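Local coordinates for protein GCN5-related N-acetyltransferase (Anabaena variabilis, PDB 2OZG) that binds coenzyme A and probably transfers acetyl groups to amines, perhaps of aminoglycosides, as a member of the GNAT N-acetyltransferase family, at residues 215-223 and 245-256; 153-161 and 201-209. All blocks are in the same frame, centred on the assembly; numbering follows the deposited sequence.

Contact 1: residues 215-223 and 245-256; sequences YIIFTQERT and FWTFIANHRSQI. With COA (coenzyme A), chain C.
Strand 215-222 and helix 245-250 run at 35° to each other with their axes 10.4 Å apart at closest approach, Ile-216 facing Phe-245 at one end and Gln-220 facing Ile-256 at the other. The CD1 methyl of Ile-216 touches two phenylalanines: it lies 3.4 Å from CD1 of Phe-245 and also meets CD2 of Phe-248. Both rings are swung anti to their backbone N (chi1 173° for Phe-245, 176° for Phe-248), which brings them to the isoleucine methyl. Phe-218 brings CE2 against the edge of the Phe-248 ring, 3.8 Å from CE2 of that residue, and one face of the same ring carries CE1 of His-252. The imidazole is held in turn by a hydrogen bond from its ND1 to the carbonyl O of Phe-248 (3.0 Å), which comes in above the carbonyl plane. This is a helix packed on a beta-sheet, within the second GNAT domain of the chain. Beyond the helix a type I turn from Ala-250 to Arg-253 leads the chain out to coenzyme A, which is also hydrogen-bonded by backbone amides of a second subunit, among them those of Gly-93 and Gly-95. Arg-253 lays one face of its guanidinium on the adenine end of the cofactor, NE lying 3.6 Å from N6A, while NH1 donates hydrogen bonds to Ala-250 O (3.2 Å) and Asn-251 OD1. With an alanine at this position the adenine amino group would probably lose its flat cover, and Asn-251 OD1 the donor that NH1 supplies. Farther along the strand, NE2 of Gln-220 sits 3.8 Å from CD1 of Ile-256, and a water accepts from NH1 of Arg-222 and donates to the carbonyl O of Gln-255.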
loop_
_atom_site.group_PDB
_atom_site.type_symbol
_atom_site.label_atom_id
_atom_site.label_comp_id
_atom_site.label_asym_id
_atom_site.label_seq_id
_atom_site.Cartn_x
_atom_site.Cartn_y
_atom_site.Cartn_z
ATOM N N TYR A 215 -28.761 -23.021 3.326
ATOM C CA TYR A 215 -28.821 -21.864 4.185
ATOM C C TYR A 215 -27.546 -21.019 4.060
ATOM O O TYR A 215 -26.537 -21.452 3.429
ATOM C CB TYR A 215 -29.133 -22.304 5.641
ATOM C CG TYR A 215 -28.015 -23.053 6.373
ATOM C CD1 TYR A 215 -26.893 -22.390 6.813
ATOM C CD2 TYR A 215 -28.135 -24.401 6.706
ATOM C CE1 TYR A 215 -25.842 -23.075 7.489
ATOM C CE2 TYR A 215 -27.139 -25.059 7.413
ATOM C CZ TYR A 215 -25.994 -24.403 7.802
ATOM O OH TYR A 215 -25.045 -25.104 8.541
ATOM N N ILE A 216 -27.629 -19.782 4.549
ATOM C CA ILE A 216 -26.455 -18.889 4.594
ATOM C C ILE A 216 -26.481 -18.137 5.912
ATOM O O ILE A 216 -27.531 -17.597 6.320
ATOM C CB ILE A 216 -26.440 -17.840 3.448
ATOM C CG1 ILE A 216 -26.822 -18.466 2.118
ATOM C CG2 ILE A 216 -25.097 -17.150 3.382
ATOM C CD1 ILE A 216 -26.890 -17.478 0.927
ATOM N N ILE A 217 -25.313 -18.098 6.562
ATOM C CA ILE A 217 -25.094 -17.375 7.808
ATOM C C ILE A 217 -23.934 -16.409 7.577
ATOM O O ILE A 217 -22.858 -16.843 7.153
ATOM C CB ILE A 217 -24.718 -18.286 8.964
ATOM C CG1 ILE A 217 -25.785 -19.342 9.169
ATOM C CG2 ILE A 217 -24.550 -17.414 10.236
ATOM C CD1 ILE A 217 -25.390 -20.437 10.137
ATOM N N PHE A 218 -24.160 -15.124 7.883
ATOM C CA PHE A 218 -23.191 -14.116 7.580
ATOM C C PHE A 218 -23.243 -12.891 8.444
ATOM O O PHE A 218 -24.199 -12.653 9.210
ATOM C CB PHE A 218 -23.291 -13.802 6.084
ATOM C CG PHE A 218 -24.549 -13.018 5.683
ATOM C CD1 PHE A 218 -24.557 -11.629 5.761
ATOM C CD2 PHE A 218 -25.697 -13.660 5.238
ATOM C CE1 PHE A 218 -25.690 -10.888 5.447
ATOM C CE2 PHE A 218 -26.821 -12.907 4.860
ATOM C CZ PHE A 218 -26.789 -11.515 4.965
ATOM N N THR A 219 -22.173 -12.122 8.358
ATOM C CA THR A 219 -22.072 -10.818 9.001
ATOM C C THR A 219 -21.656 -9.814 7.914
ATOM O O THR A 219 -21.240 -10.203 6.810
ATOM C CB THR A 219 -21.009 -10.761 10.146
ATOM O OG1 THR A 219 -19.734 -11.146 9.638
ATOM C CG2 THR A 219 -21.382 -11.653 11.317
ATOM N N GLN A 220 -21.817 -8.535 8.187
ATOM C CA GLN A 220 -21.433 -7.520 7.238
ATOM C C GLN A 220 -20.697 -6.497 8.058
ATOM O O GLN A 220 -21.046 -6.283 9.214
ATOM C CB GLN A 220 -22.660 -6.790 6.692
ATOM C CG GLN A 220 -23.772 -7.632 6.168
ATOM C CD GLN A 220 -24.840 -6.744 5.578
ATOM O OE1 GLN A 220 -25.398 -5.852 6.266
ATOM N NE2 GLN A 220 -25.098 -6.933 4.306
ATOM N N GLU A 221 -19.797 -5.765 7.425
ATOM C CA GLU A 221 -19.105 -4.682 8.107
ATOM C C GLU A 221 -18.528 -3.752 7.093
ATOM O O GLU A 221 -18.356 -4.122 5.942
ATOM C CB GLU A 221 -17.975 -5.214 9.007
ATOM C CG GLU A 221 -17.024 -6.160 8.308
ATOM C CD GLU A 221 -15.922 -6.697 9.235
ATOM O OE1 GLU A 221 -15.255 -5.863 9.871
ATOM O OE2 GLU A 221 -15.742 -7.943 9.311
ATOM N N ARG A 222 -18.219 -2.537 7.547
ATOM C CA ARG A 222 -17.527 -1.538 6.750
ATOM C C ARG A 222 -16.130 -1.410 7.322
ATOM O O ARG A 222 -15.979 -1.245 8.531
ATOM C CB ARG A 222 -18.192 -0.188 6.845
ATOM C CG ARG A 222 -19.528 -0.191 6.195
ATOM C CD ARG A 222 -20.062 1.242 6.023
ATOM N NE ARG A 222 -21.336 1.174 5.324
ATOM C CZ ARG A 222 -21.468 1.002 4.012
ATOM N NH1 ARG A 222 -20.406 0.928 3.213
ATOM N NH2 ARG A 222 -22.671 0.908 3.483
ATOM N N THR A 223 -15.123 -1.488 6.457
ATOM C CA THR A 223 -13.720 -1.385 6.871
ATOM C C THR A 223 -13.101 -0.152 6.218
ATOM O O THR A 223 -13.834 0.691 5.674
ATOM C CB THR A 223 -12.952 -2.657 6.456
ATOM O OG1 THR A 223 -12.693 -2.637 5.043
ATOM C CG2 THR A 223 -13.759 -3.920 6.848
ATOM N N PHE A 245 -28.212 -19.088 -3.942
ATOM C CA PHE A 245 -27.138 -18.558 -3.136
ATOM C C PHE A 245 -26.430 -17.408 -3.846
ATOM O O PHE A 245 -26.328 -16.301 -3.326
ATOM C CB PHE A 245 -26.192 -19.738 -2.911
ATOM C CG PHE A 245 -24.896 -19.425 -2.222
ATOM C CD1 PHE A 245 -24.790 -19.494 -0.836
ATOM C CD2 PHE A 245 -23.720 -19.217 -2.969
ATOM C CE1 PHE A 245 -23.519 -19.278 -0.195
ATOM C CE2 PHE A 245 -22.504 -18.966 -2.350
ATOM C CZ PHE A 245 -22.403 -19.030 -0.948
ATOM N N TRP A 246 -25.958 -17.681 -5.051
ATOM C CA TRP A 246 -25.257 -16.694 -5.825
ATOM C C TRP A 246 -26.139 -15.539 -6.165
ATOM O O TRP A 246 -25.660 -14.439 -6.154
ATOM C CB TRP A 246 -24.681 -17.251 -7.124
ATOM C CG TRP A 246 -23.400 -18.042 -6.958
ATOM C CD1 TRP A 246 -23.184 -19.324 -7.348
ATOM C CD2 TRP A 246 -22.173 -17.594 -6.352
ATOM N NE1 TRP A 246 -21.887 -19.731 -7.018
ATOM C CE2 TRP A 246 -21.261 -18.681 -6.393
ATOM C CE3 TRP A 246 -21.773 -16.406 -5.734
ATOM C CZ2 TRP A 246 -19.986 -18.590 -5.882
ATOM C CZ3 TRP A 246 -20.458 -16.318 -5.222
ATOM C CH2 TRP A 246 -19.607 -17.389 -5.282
ATOM N N THR A 247 -27.387 -15.778 -6.573
ATOM C CA THR A 247 -28.322 -14.682 -6.862
ATOM C C THR A 247 -28.481 -13.759 -5.655
ATOM O O THR A 247 -28.418 -12.534 -5.768
ATOM C CB THR A 247 -29.714 -15.197 -7.278
ATOM O OG1 THR A 247 -29.597 -15.983 -8.460
ATOM C CG2 THR A 247 -30.656 -14.056 -7.569
ATOM N N PHE A 248 -28.647 -14.352 -4.477
ATOM C CA PHE A 248 -28.853 -13.566 -3.270
ATOM C C PHE A 248 -27.618 -12.647 -3.010
ATOM O O PHE A 248 -27.712 -11.436 -2.811
ATOM C CB PHE A 248 -29.132 -14.556 -2.164
ATOM C CG PHE A 248 -29.293 -13.947 -0.774
ATOM C CD1 PHE A 248 -30.460 -13.338 -0.410
ATOM C CD2 PHE A 248 -28.267 -14.032 0.147
ATOM C CE1 PHE A 248 -30.622 -12.785 0.872
ATOM C CE2 PHE A 248 -28.409 -13.459 1.431
ATOM C CZ PHE A 248 -29.597 -12.853 1.784
ATOM N N ILE A 249 -26.450 -13.241 -3.077
ATOM C CA ILE A 249 -25.212 -12.542 -2.889
ATOM C C ILE A 249 -24.999 -11.475 -3.960
ATOM O O ILE A 249 -24.604 -10.374 -3.624
ATOM C CB ILE A 249 -24.067 -13.526 -2.884
ATOM C CG1 ILE A 249 -24.218 -14.462 -1.689
ATOM C CG2 ILE A 249 -22.757 -12.826 -2.793
ATOM C CD1 ILE A 249 -23.267 -15.656 -1.776
ATOM N N ALA A 250 -25.258 -11.803 -5.231
ATOM C CA ALA A 250 -25.119 -10.827 -6.351
ATOM C C ALA A 250 -26.024 -9.655 -6.076
ATOM O O ALA A 250 -25.716 -8.524 -6.429
ATOM C CB ALA A 250 -25.523 -11.444 -7.675
ATOM N N ASN A 251 -27.142 -9.911 -5.381
ATOM C CA ASN A 251 -28.064 -8.837 -5.080
ATOM C C ASN A 251 -27.634 -7.885 -3.961
ATOM O O ASN A 251 -28.342 -6.974 -3.635
ATOM C CB ASN A 251 -29.514 -9.368 -4.935
ATOM C CG ASN A 251 -30.163 -9.610 -6.272
ATOM O OD1 ASN A 251 -29.844 -8.939 -7.247
ATOM N ND2 ASN A 251 -31.058 -10.560 -6.333
ATOM N N HIS A 252 -26.459 -8.101 -3.400
ATOM C CA HIS A 252 -25.880 -7.189 -2.405
ATOM C C HIS A 252 -24.869 -6.196 -3.030
ATOM O O HIS A 252 -24.293 -5.370 -2.315
ATOM C CB HIS A 252 -25.121 -7.962 -1.325
ATOM C CG HIS A 252 -26.000 -8.600 -0.297
ATOM N ND1 HIS A 252 -26.700 -9.754 -0.540
ATOM C CD2 HIS A 252 -26.294 -8.238 0.973
ATOM C CE1 HIS A 252 -27.383 -10.084 0.547
ATOM N NE2 HIS A 252 -27.149 -9.183 1.481
ATOM N N ARG A 253 -24.768 -6.206 -4.340
ATOM C CA ARG A 253 -23.748 -5.458 -5.052
ATOM C C ARG A 253 -23.807 -3.966 -4.877
ATOM O O ARG A 253 -22.793 -3.303 -4.952
ATOM C CB ARG A 253 -23.761 -5.794 -6.519
ATOM C CG ARG A 253 -24.896 -5.251 -7.308
ATOM C CD ARG A 253 -24.913 -5.889 -8.687
ATOM N NE ARG A 253 -26.121 -5.506 -9.437
ATOM C CZ ARG A 253 -27.302 -6.140 -9.415
ATOM N NH1 ARG A 253 -27.515 -7.248 -8.691
ATOM N NH2 ARG A 253 -28.299 -5.660 -10.150
ATOM N N SER A 254 -24.977 -3.410 -4.628
ATOM C CA SER A 254 -24.984 -1.972 -4.446
ATOM C C SER A 254 -24.543 -1.555 -3.050
ATOM O O SER A 254 -24.211 -0.381 -2.897
ATOM C CB SER A 254 -26.343 -1.395 -4.711
ATOM O OG SER A 254 -27.258 -1.865 -3.717
ATOM N N GLN A 255 -24.651 -2.500 -2.077
ATOM C CA GLN A 255 -24.342 -2.277 -0.643
ATOM C C GLN A 255 -23.009 -2.846 -0.143
ATOM O O GLN A 255 -22.494 -2.408 0.882
ATOM C CB GLN A 255 -25.491 -2.766 0.336
ATOM C CG GLN A 255 -26.048 -4.247 0.317
ATOM C CD GLN A 255 -26.488 -4.814 1.745
ATOM O OE1 GLN A 255 -25.739 -4.712 2.750
ATOM N NE2 GLN A 255 -27.678 -5.459 1.805
ATOM N N ILE A 256 -22.490 -3.832 -0.859
ATOM C CA ILE A 256 -21.327 -4.622 -0.434
ATOM C C ILE A 256 -20.288 -4.700 -1.553
ATOM O O ILE A 256 -20.570 -5.207 -2.582
ATOM C CB ILE A 256 -21.784 -6.033 -0.116
ATOM C CG1 ILE A 256 -22.780 -6.054 1.061
ATOM C CG2 ILE A 256 -20.605 -6.981 0.170
ATOM C CD1 ILE A 256 -22.170 -5.480 2.351
HETATM N N1A COA C . -27.149 -2.004 -9.434
HETATM C C2A COA C . -27.672 -1.576 -10.599
HETATM N N3A COA C . -28.997 -1.616 -10.847
HETATM C C4A COA C . -29.836 -2.111 -9.904
HETATM C C5A COA C . -29.340 -2.576 -8.690
HETATM C C6A COA C . -27.949 -2.510 -8.470
HETATM N N6A COA C . -27.355 -2.926 -7.330
HETATM N N7A COA C . -30.414 -3.005 -7.985
HETATM C C8A COA C . -31.527 -2.814 -8.737
HETATM N N9A COA C . -31.158 -2.263 -9.905
HETATM C C1B COA C . -31.997 -1.857 -11.073
HETATM C C2B COA C . -32.394 -3.055 -11.933
HETATM O O2B COA C . -31.387 -3.393 -12.914
HETATM C C3B COA C . -33.735 -2.616 -12.507
HETATM O O3B COA C . -33.627 -2.095 -13.839
HETATM P P3B COA C . -33.995 -3.033 -15.122
HETATM O O7A COA C . -35.514 -3.042 -15.139
HETATM O O8A COA C . -33.287 -2.333 -16.278
HETATM O O9A COA C . -33.435 -4.415 -14.807
HETATM C C4B COA C . -34.283 -1.559 -11.552
HETATM O O4B COA C . -33.212 -1.203 -10.668
HETATM C C5B COA C . -35.486 -2.064 -10.754
HETATM O O5B COA C . -35.058 -3.133 -9.896
HETATM P P1A COA C . -35.818 -3.545 -8.515
HETATM O O1A COA C . -37.001 -2.631 -8.295
HETATM O O2A COA C . -36.055 -5.054 -8.560
HETATM O O3A COA C . -34.643 -3.271 -7.410
HETATM P P2A COA C . -34.452 -4.118 -6.020
HETATM O O4A COA C . -35.857 -4.324 -5.447
HETATM O O5A COA C . -33.620 -5.358 -6.342
HETATM O O6A COA C . -33.576 -3.052 -5.090
HETATM C CBP COA C . -31.624 -2.200 -3.648
HETATM C CCP COA C . -32.451 -3.374 -4.217
HETATM C CDP COA C . -32.606 -1.043 -3.477
HETATM C CEP COA C . -30.687 -1.773 -4.775
HETATM C CAP COA C . -30.948 -2.649 -2.273
HETATM O OAP COA C . -31.650 -2.132 -1.092
HETATM C C9P COA C . -29.433 -2.486 -1.966
HETATM O O9P COA C . -28.512 -3.360 -2.413
HETATM N N8P COA C . -28.917 -1.543 -1.152
HETATM C C7P COA C . -29.429 -0.389 -0.411
HETATM C C6P COA C . -28.579 0.729 -0.993
HETATM C C5P COA C . -29.363 1.521 -2.028
HETATM O O5P COA C . -29.989 0.955 -2.921
HETATM N N4P COA C . -29.315 2.859 -1.938
HETATM C C3P COA C . -29.965 3.812 -2.833
HETATM C C2P COA C . -29.712 5.172 -2.221
HETATM S S1P COA C . -30.669 5.377 -0.662
HETATM O O HOH W 1 -20.888 0.093 0.181
#

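Contact 2: residues 153-161 and 201-209; sequences SLPLEPVVL and LYSYLIGDK
Pro-158 lies over one face of the Tyr-204 ring, its CA 3.8 Å above the plane and displaced toward the rim, and its CB makes a CH-pi contact 4.2 Å from the ring centroid. The pyrrolidine crosses the ring obliquely, CD touching CE2 of Tyr-204. With CG beside the backbone N (chi1 -76°), the ring points its OH to the second subunit, where it is hydrogen-bonded to Gln-29 and Glu-90 of that chain; within its own chain the ring also meets Phe-248. Next to it Leu-156 runs side by side with Ile-206, and its CD2 fits between CG1 of Ile-206 and CB of Tyr-204, 3.9 Å from the latter. On the face that carries Leu-205, the side chain of that residue is crossed at about a right angle by Val-159 from the loop after the strand, CG2 coming 3.7 Å from CG of the leucine, and helix 165-177 packs against both side chains. The backbones form an antiparallel pair: Glu-157 and Leu-205 exchange two N-H...O bonds, Val-159 N gives a third to Ser-203 O, and Gly-207 N gives a fourth to Pro-155 O (2.9 Å), almost straight at 176°. Gly-207 is where the chain turns a corner; at its backbone angles a CB would collide with the preceding carbonyl O. Past this corner Asp-208 brings OD1 to within 3.3 Å of CD of Pro-155. Strand 156-158 thus pairs antiparallel with strand 202-206. Pro-155 and Pro-158 have no N-H to donate but offer carbon surface, so on this side the N-H donors are Glu-157 and Val-159, while Leu-205 and Gly-207 donate from the other, with apolar packing on both faces and the polar end of Tyr-204 committed to the neighbouring subunit.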
loop_
_atom_site.group_PDB
_atom_site.type_symbol
_atom_site.label_atom_id
_atom_site.label_comp_id
_atom_site.label_asym_id
_atom_site.label_seq_id
_atom_site.Cartn_x
_atom_site.Cartn_y
_atom_site.Cartn_z
ATOM N N SER A 153 -34.133 -19.394 -8.346
ATOM C CA SER A 153 -34.955 -20.578 -8.385
ATOM C C SER A 153 -35.782 -20.742 -7.101
ATOM O O SER A 153 -36.945 -21.106 -7.142
ATOM C CB SER A 153 -34.009 -21.788 -8.483
ATOM O OG SER A 153 -33.053 -21.630 -9.507
ATOM N N LEU A 154 -35.134 -20.494 -5.962
ATOM C CA LEU A 154 -35.690 -20.706 -4.621
ATOM C C LEU A 154 -35.635 -19.413 -3.842
ATOM O O LEU A 154 -34.739 -18.588 -4.063
ATOM C CB LEU A 154 -34.858 -21.752 -3.853
ATOM C CG LEU A 154 -34.704 -23.093 -4.556
ATOM C CD1 LEU A 154 -33.872 -24.012 -3.738
ATOM C CD2 LEU A 154 -36.054 -23.719 -4.846
ATOM N N PRO A 155 -36.646 -19.186 -2.985
ATOM C CA PRO A 155 -36.629 -18.023 -2.161
ATOM C C PRO A 155 -35.726 -18.173 -0.967
ATOM O O PRO A 155 -35.405 -19.277 -0.561
ATOM C CB PRO A 155 -38.069 -17.927 -1.649
ATOM C CG PRO A 155 -38.600 -19.221 -1.715
ATOM C CD PRO A 155 -37.910 -19.919 -2.859
ATOM N N LEU A 156 -35.370 -17.039 -0.404
ATOM C CA LEU A 156 -34.616 -16.973 0.822
ATOM C C LEU A 156 -35.504 -16.339 1.864
ATOM O O LEU A 156 -36.314 -15.482 1.539
ATOM C CB LEU A 156 -33.323 -16.177 0.662
ATOM C CG LEU A 156 -32.236 -17.076 0.090
ATOM C CD1 LEU A 156 -32.232 -16.955 -1.381
ATOM C CD2 LEU A 156 -30.918 -16.735 0.685
ATOM N N GLU A 157 -35.319 -16.775 3.100
ATOM C CA GLU A 157 -36.116 -16.373 4.232
ATOM C C GLU A 157 -35.230 -16.157 5.454
ATOM O O GLU A 157 -34.498 -17.040 5.794
ATOM C CB GLU A 157 -37.080 -17.498 4.550
ATOM C CG GLU A 157 -38.079 -17.135 5.606
ATOM C CD GLU A 157 -38.904 -18.329 6.088
ATOM O OE1 GLU A 157 -38.780 -19.437 5.503
ATOM O OE2 GLU A 157 -39.658 -18.149 7.060
ATOM N N PRO A 158 -35.298 -14.975 6.107
ATOM C CA PRO A 158 -34.520 -14.814 7.315
ATOM C C PRO A 158 -35.141 -15.608 8.443
ATOM O O PRO A 158 -36.338 -15.625 8.575
ATOM C CB PRO A 158 -34.637 -13.327 7.598
ATOM C CG PRO A 158 -36.029 -12.953 7.019
ATOM C CD PRO A 158 -36.049 -13.741 5.762
ATOM N N VAL A 159 -34.319 -16.316 9.196
ATOM C CA VAL A 159 -34.751 -17.153 10.283
ATOM C C VAL A 159 -33.781 -16.969 11.429
ATOM O O VAL A 159 -32.682 -16.462 11.248
ATOM C CB VAL A 159 -34.785 -18.629 9.876
ATOM C CG1 VAL A 159 -35.803 -18.831 8.734
ATOM C CG2 VAL A 159 -33.389 -19.097 9.442
ATOM N N VAL A 160 -34.178 -17.404 12.613
ATOM C CA VAL A 160 -33.293 -17.317 13.757
ATOM C C VAL A 160 -32.424 -18.569 13.769
ATOM O O VAL A 160 -32.943 -19.684 13.558
ATOM C CB VAL A 160 -34.085 -17.262 15.073
ATOM C CG1 VAL A 160 -33.121 -17.250 16.265
ATOM C CG2 VAL A 160 -34.987 -16.053 15.082
ATOM N N LEU A 161 -31.122 -18.381 14.014
ATOM C CA LEU A 161 -30.178 -19.489 14.088
ATOM C C LEU A 161 -30.239 -20.252 15.401
ATOM O O LEU A 161 -30.381 -21.476 15.384
ATOM C CB LEU A 161 -28.733 -19.005 13.892
ATOM C CG LEU A 161 -27.596 -20.027 14.059
ATOM C CD1 LEU A 161 -27.759 -21.190 13.093
ATOM C CD2 LEU A 161 -26.156 -19.389 13.911
ATOM N N LEU A 201 -25.932 -10.645 13.184
ATOM C CA LEU A 201 -25.775 -11.933 12.581
ATOM C C LEU A 201 -26.980 -12.132 11.691
ATOM O O LEU A 201 -28.131 -11.963 12.117
ATOM C CB LEU A 201 -25.751 -13.004 13.660
ATOM C CG LEU A 201 -25.419 -14.411 13.180
ATOM C CD1 LEU A 201 -23.984 -14.511 12.621
ATOM C CD2 LEU A 201 -25.602 -15.379 14.303
ATOM N N TYR A 202 -26.735 -12.479 10.446
ATOM C CA TYR A 202 -27.819 -12.724 9.504
ATOM C C TYR A 202 -27.794 -14.228 9.169
ATOM O O TYR A 202 -26.724 -14.849 8.961
ATOM C CB TYR A 202 -27.607 -11.847 8.252
ATOM C CG TYR A 202 -27.646 -10.387 8.561
ATOM C CD1 TYR A 202 -28.874 -9.726 8.721
ATOM C CD2 TYR A 202 -26.490 -9.665 8.751
ATOM C CE1 TYR A 202 -28.931 -8.407 9.046
ATOM C CE2 TYR A 202 -26.538 -8.305 9.094
ATOM C CZ TYR A 202 -27.750 -7.685 9.213
ATOM O OH TYR A 202 -27.813 -6.356 9.541
ATOM N N SER A 203 -28.967 -14.804 9.121
ATOM C CA SER A 203 -29.181 -16.229 8.831
ATOM C C SER A 203 -30.421 -16.362 7.941
ATOM O O SER A 203 -31.488 -15.815 8.256
ATOM C CB SER A 203 -29.505 -16.940 10.133
ATOM O OG SER A 203 -28.417 -16.940 10.981
ATOM N N TYR A 204 -30.287 -17.072 6.831
ATOM C CA TYR A 204 -31.376 -17.267 5.895
ATOM C C TYR A 204 -31.408 -18.735 5.543
ATOM O O TYR A 204 -30.355 -19.355 5.437
ATOM C CB TYR A 204 -31.058 -16.482 4.594
ATOM C CG TYR A 204 -31.275 -14.994 4.723
ATOM C CD1 TYR A 204 -30.354 -14.187 5.382
ATOM C CD2 TYR A 204 -32.383 -14.382 4.146
ATOM C CE1 TYR A 204 -30.550 -12.866 5.497
ATOM C CE2 TYR A 204 -32.603 -13.019 4.272
ATOM C CZ TYR A 204 -31.703 -12.280 4.964
ATOM O OH TYR A 204 -31.903 -10.927 5.037
ATOM N N LEU A 205 -32.595 -19.245 5.311
ATOM C CA LEU A 205 -32.818 -20.570 4.744
ATOM C C LEU A 205 -33.044 -20.329 3.263
ATOM O O LEU A 205 -33.640 -19.309 2.872
ATOM C CB LEU A 205 -34.066 -21.253 5.279
ATOM C CG LEU A 205 -34.076 -21.608 6.771
ATOM C CD1 LEU A 205 -35.428 -22.269 7.191
ATOM C CD2 LEU A 205 -32.854 -22.462 7.229
ATOM N N ILE A 206 -32.543 -21.265 2.453
ATOM C CA ILE A 206 -32.741 -21.273 1.016
ATOM C C ILE A 206 -33.716 -22.389 0.723
ATOM O O ILE A 206 -33.471 -23.536 1.072
ATOM C CB ILE A 206 -31.433 -21.604 0.252
ATOM C CG1 ILE A 206 -30.367 -20.580 0.583
ATOM C CG2 ILE A 206 -31.682 -21.574 -1.255
ATOM C CD1 ILE A 206 -28.977 -20.932 0.155
ATOM N N GLY A 207 -34.826 -22.049 0.092
ATOM C CA GLY A 207 -35.808 -23.020 -0.332
ATOM C C GLY A 207 -37.215 -22.539 -0.218
ATOM O O GLY A 207 -37.478 -21.467 0.381
ATOM N N ASP A 208 -38.129 -23.285 -0.857
ATOM C CA ASP A 208 -39.547 -22.986 -0.705
ATOM C C ASP A 208 -39.857 -23.308 0.751
ATOM O O ASP A 208 -39.065 -23.992 1.432
ATOM C CB ASP A 208 -40.457 -23.790 -1.648
ATOM C CG ASP A 208 -40.256 -23.440 -3.106
ATOM O OD1 ASP A 208 -40.169 -22.242 -3.444
ATOM O OD2 ASP A 208 -40.197 -24.380 -3.930
ATOM N N LYS A 209 -40.993 -22.772 1.210
ATOM C CA LYS A 209 -41.462 -22.932 2.587
ATOM C C LYS A 209 -41.538 -24.401 2.937
ATOM O O LYS A 209 -42.106 -25.188 2.171
ATOM C CB LYS A 209 -42.862 -22.292 2.779
#

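Contacts 1 and 2 share neighbouring strands, their centres about 13 Å apart. Strand 202-206 of contact 2 leads directly into strand 211-222 of contact 1, and the two pair through probable backbone hydrogen bonds, Phe-218 N to Tyr-202 O at 2.8 Å and Ile-216 O to Tyr-204 N at 2.9 Å. The helix of contact 1 also reaches contact 2, with CG of Phe-248 packed 3.5 Å from CD2 of Leu-156. Both border the second subunit, where Pro-89 packs against Phe-248, His-252 and Tyr-204. Contact 1 meets the coenzyme A held by that subunit, whereas the side chain of Tyr-204 stays about 11 Å from a cofactor molecule.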